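Local structure of muramidase (Sodiomyces alcalophilus, 6ZM8) at residues D95-P100 with V133-T138. The protein probably hydrolyses bacterial cell-wall peptidoglycan as a fungal muramidase (lysozyme) of glycoside hydrolase family 25. Residues are numbered along the deposited sequence; the frame is centred on the assembly and turned at random.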
# COMPACT_ATOMS: atom_id res chain seq x y z
N ASP A 95 -4.08 0.09 -2.75
CA ASP A 95 -4.29 1.54 -2.77
C ASP A 95 -5.71 1.76 -3.28
O ASP A 95 -5.98 1.65 -4.50
CB ASP A 95 -3.21 2.15 -3.66
CG ASP A 95 -3.35 3.62 -3.93
OD1 ASP A 95 -4.34 4.22 -3.46
OD2 ASP A 95 -2.47 4.17 -4.62
N ILE A 96 -6.61 2.02 -2.34
CA ILE A 96 -8.04 2.10 -2.59
C ILE A 96 -8.50 3.51 -2.18
O ILE A 96 -8.58 3.84 -0.98
CB ILE A 96 -8.80 0.93 -1.92
CG1 ILE A 96 -10.31 1.03 -2.13
CG2 ILE A 96 -8.51 0.76 -0.44
CD1 ILE A 96 -10.77 0.93 -3.55
N GLU A 97 -8.71 4.35 -3.18
CA GLU A 97 -8.86 5.77 -2.97
C GLU A 97 -9.67 6.38 -4.13
O GLU A 97 -10.16 5.68 -5.02
CB GLU A 97 -7.48 6.46 -2.88
CG GLU A 97 -6.71 6.38 -4.19
CD GLU A 97 -5.43 7.21 -4.12
OE1 GLU A 97 -5.51 8.43 -4.45
OE2 GLU A 97 -4.36 6.69 -3.82
N TYR A 98 -9.73 7.71 -4.13
CA TYR A 98 -10.55 8.49 -5.07
C TYR A 98 -10.34 8.01 -6.50
O TYR A 98 -9.22 7.94 -7.03
CB TYR A 98 -10.15 9.98 -5.01
CG TYR A 98 -9.96 10.50 -3.60
CD1 TYR A 98 -11.02 11.02 -2.86
CD2 TYR A 98 -8.71 10.44 -2.99
CE1 TYR A 98 -10.83 11.44 -1.55
CE2 TYR A 98 -8.52 10.87 -1.70
CZ TYR A 98 -9.57 11.36 -0.98
OH TYR A 98 -9.29 11.77 0.31
N ASN A 99 -11.46 7.80 -7.19
CA ASN A 99 -11.40 7.51 -8.63
C ASN A 99 -10.66 8.63 -9.37
O ASN A 99 -11.07 9.80 -9.27
CB ASN A 99 -12.83 7.42 -9.11
CG ASN A 99 -12.98 7.03 -10.57
OD1 ASN A 99 -11.99 6.81 -11.29
ND2 ASN A 99 -14.24 6.94 -10.99
N PRO A 100 -9.58 8.28 -10.09
CA PRO A 100 -8.76 9.27 -10.67
C PRO A 100 -9.56 9.58 -12.08
O PRO A 100 -9.19 10.57 -12.41
CB PRO A 100 -7.43 8.64 -11.11
CG PRO A 100 -7.71 7.15 -11.10
CD PRO A 100 -8.89 7.00 -10.17
N VAL A 133 -1.84 -4.83 3.21
CA VAL A 133 -2.04 -3.50 3.78
C VAL A 133 -3.12 -2.78 2.98
O VAL A 133 -3.23 -2.98 1.76
CB VAL A 133 -0.68 -2.77 3.70
CG1 VAL A 133 -0.78 -1.27 3.97
CG2 VAL A 133 0.31 -3.41 4.67
N ILE A 134 -3.91 -1.95 3.65
CA ILE A 134 -4.87 -1.08 2.96
C ILE A 134 -4.37 0.36 3.08
O ILE A 134 -4.22 0.88 4.20
CB ILE A 134 -6.28 -1.23 3.54
CG1 ILE A 134 -6.84 -2.59 3.14
CG2 ILE A 134 -7.19 -0.08 3.08
CD1 ILE A 134 -8.17 -2.93 3.79
N TYR A 135 -4.15 0.99 1.91
CA TYR A 135 -3.84 2.43 1.82
C TYR A 135 -5.13 3.15 1.44
O TYR A 135 -5.76 2.82 0.42
CB TYR A 135 -2.77 2.68 0.77
CG TYR A 135 -2.56 4.16 0.47
CD1 TYR A 135 -3.36 4.82 -0.47
CD2 TYR A 135 -1.57 4.90 1.10
CE1 TYR A 135 -3.17 6.15 -0.77
CE2 TYR A 135 -1.34 6.24 0.79
CZ TYR A 135 -2.15 6.87 -0.16
OH TYR A 135 -1.96 8.17 -0.54
N THR A 136 -5.50 4.14 2.24
CA THR A 136 -6.69 4.93 1.95
C THR A 136 -6.59 6.25 2.72
O THR A 136 -5.59 6.55 3.37
CB THR A 136 -7.96 4.11 2.29
OG1 THR A 136 -9.09 4.72 1.65
CG2 THR A 136 -8.21 3.96 3.77
N THR A 137 -7.69 7.02 2.63
CA THR A 137 -7.88 8.19 3.46
C THR A 137 -9.16 8.01 4.25
O THR A 137 -10.09 7.32 3.84
CB THR A 137 -7.95 9.49 2.64
OG1 THR A 137 -9.17 9.45 1.90
CG2 THR A 137 -6.75 9.65 1.73
N THR A 138 -9.24 8.68 5.42
CA THR A 138 -10.43 8.52 6.23
C THR A 138 -11.67 9.05 5.51
O THR A 138 -12.75 8.44 5.60
CB THR A 138 -10.23 9.16 7.61
OG1 THR A 138 -9.13 8.47 8.17
CG2 THR A 138 -11.46 9.05 8.48
O HOH W 1 -2.12 8.36 -3.34
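The ring of Y135 meets two carboxylates: E97, in one of its two conformers, brings OE2 to the ring edge, 3.3 Å from Y135 CE1, while D95 OD1 comes in obliquely, 3.2 Å from Y135 CD1, its carboxylate turned 71° from the ring. W158 stacks edge-to-face with Y135. Y135 CG is anti to its backbone N (chi1 171°), like CG of D95, and the two side chains rise together from one face of the sheet. In this E97 conformer, D95 OD1 and E97 OE2 lie 2.5 Å apart, and a water donates to both E97 OE2 and Y135 OH; Q180 bonds that hydroxyl too. D95 and E97 match the D-x-E pattern of GH25 enzymes, consistent with an active-site carboxylate pair.

At the root of D95 and Y135, I96 N donates to Y135 O (3.0 Å), and T136 OG1 reaches I96 O at 2.8 Å almost in line with the carbonyl. On the other face, CG2 of I96 packs against CG2 of I134.

Y98 crosses T137 at about a right angle, with Y98 OH 2.8 Å from T137 OG1, and hydrogen-bonds D139. A phenylalanine at Y98 would probably leave D139 without this hydroxyl partner.

T137 N-caps helix 138-145, whose W140 meets Y98 edge-to-face and whose W141 touches I96 and I134. Strands 93-95 and 133-136 run parallel in the TIM-barrel-like sheet, between strands 55-61 and 157-160.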